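Local structure of NADPH Quinone Oxidoreductase (4F8Y) at residues L20-T25 with K176-V181; A105-K110 with E114-G119. The protein probably catalyses the FAD-dependent reduction of quinones such as menadione, which it binds here, with NADPH as the electron donor. All blocks are in the same frame, centred on the assembly; numbering follows the deposited sequence.

Two contacts on opposite sides of the centre of the chain are compared here; their centres lie 32 Å apart and their nearest atoms about 17 Å, so they do not touch. Interaction 1 pairs the first and last helices of the flavodoxin-like fold, across 150 intervening residues, while interaction 2 lies within that span as a short beta hairpin, its segments only four residues apart. Both reach a ligand. In interaction 1 the side chain of Leu178 comes within about 4 Å of a bound FAD; in interaction 2 Tyr106 and Tyr108 border menadione, and the Tyr106 side chain is about 5 Å from a bound FAD. Hydrophobic contact joins the helices, hydrogen bonds the hairpin.

Interaction 1 (L20-T25 with K176-V181); sequences LKQVQT and KLLHKV
Helix segments 20-25 and 176-181 run side by side in the same general direction, their axes 9.5 Å apart at the closest point and crossing at -32°, with the CA atoms of Gln22 and Val181 the nearest pair at 6.9 Å. No hydrogen bond crosses between them, and carbon-to-carbon contact carries the interface. Gln22 lays its CG against CD2 of Leu178 at 3.7 Å, the two side chains meeting at about a right angle. Its amide NE2 is hydrogen-bonded to OE2 of Glu18, one turn earlier in the same helix. In this flavodoxin-like fold, helix 15-26 follows the first strand of the parallel sheet and helix 171-186 follows the last, so the contact brings together the two ends of the topology. Val181 places CG1 anti to its backbone N (chi1 162°), which sends this methyl to CG2 of Val23 at 3.8 Å and to CB of Gln22 at 4.0 Å. Val23 also packs on Ile5, Ile78 and Ile80 of the sheet and thus lies between strand and helix. Leu178, besides meeting Gln22, rests on Phe15 and Ile19 and touches the bound FAD.

Interaction 2 (A105-K110 with E114-G119); sequences AYSYKK and EGHLQG. With VK3 (menadione), chain F.
The imidazole of His116 lies with one face over the backbone joining Tyr106 to Ser107, Tyr106 C standing 3.9 Å above the ring centre, while Glu114 CG sits at the ring edge, in its plane. Two strands, 106-108 and 113-115, form this antiparallel beta hairpin. Ser107 and Glu114 are its hydrogen-bonded pair: Glu114 N donates to Ser107 O at 2.7 Å, nearly straight at 171°, and Ser107 N returns a more bent bond to Glu114 O. Tyr106 and Gly115 make the adjoining non-hydrogen-bonded pair, their CA atoms 4.4 Å apart. Beyond the strand, His116 N bonds to Ala105 O at 2.9 Å, approaching from above the carbonyl plane (44° out of it), and extends the ladder into the loop.

On the opposite face of the hairpin from Ser107 and Glu114, Tyr106 reaches the menadione: its OH lies 2.8 Å from O1K of the quinone. Tyr108 presents its ring edge to the ligand, with C7K in the ring plane and C8K near it. Leu113 and Arg55 also belong to the menadione pocket, and Trp85 of the second subunit meets the Tyr106 ring nearly perpendicularly, which places the site at the dimer interface. Towards the protein interior, Ala105 CB packs on Leu117 CD1 at 3.9 Å, and both residues touch Phe100. At the outer end the Lys109 and Glu114 side chains cross at about a right angle, touching through CG of the lysine and CB of the glutamate; the lysine chain then bends, leaving NZ 4.8 Å from OE1 of Glu114, an opposite-charge proximity without contact. Ser107 holds OG between its backbone N and carbonyl carbon (chi1 69°), directing the hydroxyl to His116, where OG and NE2 share a hydrogen bond of 2.6 Å.

Interaction 1 (L20-T25 with K176-V181)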
# COMPACT_ATOMS: atom_id res chain seq x y z
N LEU A 20 2.29 18.03 9.42
CA LEU A 20 0.85 18.33 9.47
C LEU A 20 0.61 19.70 10.09
O LEU A 20 -0.14 20.51 9.55
CB LEU A 20 0.12 17.29 10.30
CG LEU A 20 -1.36 17.56 10.54
CD1 LEU A 20 -2.13 17.58 9.21
CD2 LEU A 20 -1.96 16.54 11.53
N LYS A 21 1.24 19.93 11.23
CA LYS A 21 1.13 21.20 11.94
C LYS A 21 1.57 22.38 11.06
O LYS A 21 0.91 23.42 11.02
CB LYS A 21 1.94 21.12 13.24
CG LYS A 21 1.46 22.02 14.36
CD LYS A 21 1.82 23.47 14.09
N GLN A 22 2.68 22.22 10.35
CA GLN A 22 3.18 23.23 9.42
C GLN A 22 2.18 23.54 8.30
O GLN A 22 2.02 24.69 7.89
CB GLN A 22 4.50 22.78 8.80
CG GLN A 22 5.61 22.57 9.80
CD GLN A 22 5.97 23.85 10.52
OE1 GLN A 22 6.15 24.90 9.89
NE2 GLN A 22 6.07 23.77 11.84
N VAL A 23 1.53 22.50 7.79
CA VAL A 23 0.54 22.66 6.72
C VAL A 23 -0.73 23.37 7.24
O VAL A 23 -1.18 24.37 6.67
CB VAL A 23 0.18 21.31 6.07
CG1 VAL A 23 -0.96 21.49 5.05
CG2 VAL A 23 1.41 20.69 5.43
N GLN A 24 -1.29 22.84 8.33
CA GLN A 24 -2.48 23.42 8.91
C GLN A 24 -2.25 24.88 9.26
O GLN A 24 -3.09 25.73 8.97
CB GLN A 24 -2.91 22.64 10.16
CG GLN A 24 -3.35 21.21 9.89
CD GLN A 24 -3.65 20.45 11.18
OE1 GLN A 24 -4.58 19.63 11.23
NE2 GLN A 24 -2.87 20.73 12.22
N THR A 25 -1.10 25.18 9.85
CA THR A 25 -0.87 26.55 10.31
C THR A 25 -0.59 27.57 9.19
O THR A 25 -0.86 28.75 9.36
CB THR A 25 0.19 26.64 11.44
OG1 THR A 25 1.50 26.44 10.92
CG2 THR A 25 -0.09 25.59 12.51
N LYS A 176 14.94 23.02 8.45
CA LYS A 176 14.97 23.58 7.09
C LYS A 176 13.91 22.94 6.17
O LYS A 176 13.22 23.65 5.45
CB LYS A 176 16.38 23.45 6.48
CG LYS A 176 17.35 24.55 6.89
CD LYS A 176 18.65 24.44 6.13
CE LYS A 176 19.53 25.68 6.32
NZ LYS A 176 19.72 26.07 7.76
N LEU A 177 13.80 21.62 6.19
CA LEU A 177 12.72 20.94 5.46
C LEU A 177 11.32 21.45 5.87
O LEU A 177 10.45 21.63 5.02
CB LEU A 177 12.81 19.42 5.64
CG LEU A 177 13.99 18.74 4.97
CD1 LEU A 177 13.94 17.24 5.20
CD2 LEU A 177 13.99 19.06 3.49
N LEU A 178 11.13 21.68 7.17
CA LEU A 178 9.86 22.21 7.67
C LEU A 178 9.58 23.60 7.09
O LEU A 178 8.44 23.92 6.77
CB LEU A 178 9.84 22.25 9.20
CG LEU A 178 9.79 20.89 9.90
CD1 LEU A 178 10.02 21.04 11.40
CD2 LEU A 178 8.47 20.19 9.62
N HIS A 179 10.62 24.41 6.95
CA HIS A 179 10.49 25.73 6.34
C HIS A 179 10.05 25.63 4.87
O HIS A 179 9.22 26.43 4.41
CB HIS A 179 11.81 26.51 6.42
CG HIS A 179 12.33 26.67 7.82
ND1 HIS A 179 11.57 26.41 8.93
CD2 HIS A 179 13.54 27.08 8.27
CE1 HIS A 179 12.28 26.65 10.02
NE2 HIS A 179 13.48 27.06 9.65
N LYS A 180 10.61 24.65 4.16
CA LYS A 180 10.23 24.39 2.77
C LYS A 180 8.74 23.99 2.64
O LYS A 180 8.03 24.48 1.75
CB LYS A 180 11.15 23.34 2.14
CG LYS A 180 10.99 23.18 0.62
CD LYS A 180 11.98 22.17 0.01
CE LYS A 180 11.55 20.73 0.21
NZ LYS A 180 12.30 19.75 -0.65
N VAL A 181 8.27 23.10 3.52
CA VAL A 181 6.84 22.74 3.59
C VAL A 181 5.97 23.98 3.86
O VAL A 181 4.98 24.22 3.17
CB VAL A 181 6.56 21.66 4.68
CG1 VAL A 181 5.07 21.63 5.02
CG2 VAL A 181 7.01 20.29 4.22

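Interaction 2 (A105-K110 with E114-G119)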
# COMPACT_ATOMS: atom_id res chain seq x y z
N ALA A 105 -14.88 7.11 -7.54
CA ALA A 105 -13.62 7.76 -7.90
C ALA A 105 -13.32 7.64 -9.39
O ALA A 105 -12.66 8.50 -9.97
CB ALA A 105 -12.48 7.20 -7.09
N TYR A 106 -13.82 6.57 -10.00
CA TYR A 106 -13.56 6.28 -11.40
C TYR A 106 -14.66 5.35 -11.94
O TYR A 106 -15.51 4.87 -11.19
CB TYR A 106 -12.20 5.59 -11.54
CG TYR A 106 -12.21 4.19 -10.96
CD1 TYR A 106 -12.03 3.98 -9.60
CD2 TYR A 106 -12.42 3.08 -11.78
CE1 TYR A 106 -12.06 2.71 -9.06
CE2 TYR A 106 -12.45 1.80 -11.25
CZ TYR A 106 -12.26 1.62 -9.89
OH TYR A 106 -12.28 0.35 -9.36
N SER A 107 -14.63 5.11 -13.24
CA SER A 107 -15.49 4.12 -13.86
C SER A 107 -14.85 3.68 -15.16
O SER A 107 -13.75 4.10 -15.51
CB SER A 107 -16.91 4.64 -14.08
OG SER A 107 -16.95 5.65 -15.08
N TYR A 108 -15.54 2.82 -15.90
CA TYR A 108 -14.88 2.21 -17.04
C TYR A 108 -15.24 2.83 -18.39
O TYR A 108 -16.41 2.84 -18.81
CB TYR A 108 -15.09 0.70 -17.00
CG TYR A 108 -14.78 0.11 -15.64
CD1 TYR A 108 -15.74 0.07 -14.63
CD2 TYR A 108 -13.51 -0.40 -15.35
CE1 TYR A 108 -15.46 -0.48 -13.37
CE2 TYR A 108 -13.22 -0.94 -14.09
CZ TYR A 108 -14.19 -0.98 -13.11
OH TYR A 108 -13.90 -1.51 -11.87
N LYS A 109 -14.23 3.38 -19.06
CA LYS A 109 -14.34 3.76 -20.46
C LYS A 109 -14.58 2.49 -21.28
O LYS A 109 -14.32 1.38 -20.81
CB LYS A 109 -13.07 4.45 -20.94
CG LYS A 109 -12.96 5.91 -20.56
CD LYS A 109 -11.60 6.46 -20.93
CE LYS A 109 -11.44 6.61 -22.44
NZ LYS A 109 -12.25 7.73 -22.98
N LYS A 110 -15.09 2.64 -22.51
CA LYS A 110 -15.26 1.49 -23.38
C LYS A 110 -13.97 0.69 -23.34
O LYS A 110 -13.99 -0.55 -23.37
CB LYS A 110 -15.58 1.93 -24.81
N GLU A 114 -12.27 6.03 -16.72
CA GLU A 114 -12.68 7.42 -16.75
C GLU A 114 -12.64 7.96 -15.32
O GLU A 114 -13.37 7.47 -14.47
CB GLU A 114 -14.11 7.51 -17.28
CG GLU A 114 -14.84 8.78 -16.94
CD GLU A 114 -14.51 9.89 -17.91
OE1 GLU A 114 -14.40 9.61 -19.12
OE2 GLU A 114 -14.36 11.05 -17.45
N GLY A 115 -11.79 8.94 -15.05
CA GLY A 115 -11.76 9.54 -13.72
C GLY A 115 -13.01 10.36 -13.41
O GLY A 115 -13.52 11.06 -14.28
N HIS A 116 -13.49 10.28 -12.17
CA HIS A 116 -14.68 11.02 -11.74
C HIS A 116 -14.40 12.15 -10.75
O HIS A 116 -15.32 12.83 -10.29
CB HIS A 116 -15.71 10.07 -11.12
CG HIS A 116 -16.39 9.17 -12.10
ND1 HIS A 116 -17.57 8.52 -11.82
CD2 HIS A 116 -16.06 8.82 -13.36
CE1 HIS A 116 -17.93 7.80 -12.86
NE2 HIS A 116 -17.03 7.97 -13.82
N LEU A 117 -13.12 12.34 -10.42
CA LEU A 117 -12.73 13.34 -9.43
C LEU A 117 -12.08 14.56 -10.07
O LEU A 117 -11.20 15.19 -9.50
CB LEU A 117 -11.80 12.71 -8.39
CG LEU A 117 -12.42 11.53 -7.63
CD1 LEU A 117 -11.45 10.95 -6.61
CD2 LEU A 117 -13.74 11.95 -6.97
N GLN A 118 -12.54 14.88 -11.28
CA GLN A 118 -12.14 16.09 -11.99
C GLN A 118 -12.43 17.35 -11.18
O GLN A 118 -13.36 17.38 -10.39
CB GLN A 118 -12.85 16.17 -13.34
CG GLN A 118 -14.37 15.95 -13.27
CD GLN A 118 -14.76 14.48 -13.32
OE1 GLN A 118 -13.93 13.62 -13.62
NE2 GLN A 118 -16.02 14.19 -13.02
N GLY A 119 -11.61 18.38 -11.37
CA GLY A 119 -11.77 19.63 -10.65
C GLY A 119 -10.97 19.65 -9.36
O GLY A 119 -10.98 20.63 -8.62
C1K VK3 F . -8.85 0.44 -10.47
O1K VK3 F . -9.56 0.86 -9.36
C2K VK3 F . -7.59 1.14 -10.81
C3K VK3 F . -6.89 0.76 -11.93
C4K VK3 F . -7.37 -0.30 -12.75
O4K VK3 F . -6.65 -0.66 -13.90
C5K VK3 F . -8.58 -0.98 -12.42
C6K VK3 F . -9.06 -2.04 -13.23
C7K VK3 F . -10.22 -2.70 -12.90
C8K VK3 F . -10.98 -2.28 -11.70
C9K VK3 F . -10.52 -1.26 -10.92
C10 VK3 F . -9.32 -0.59 -11.25
C11 VK3 F . -5.61 1.52 -12.27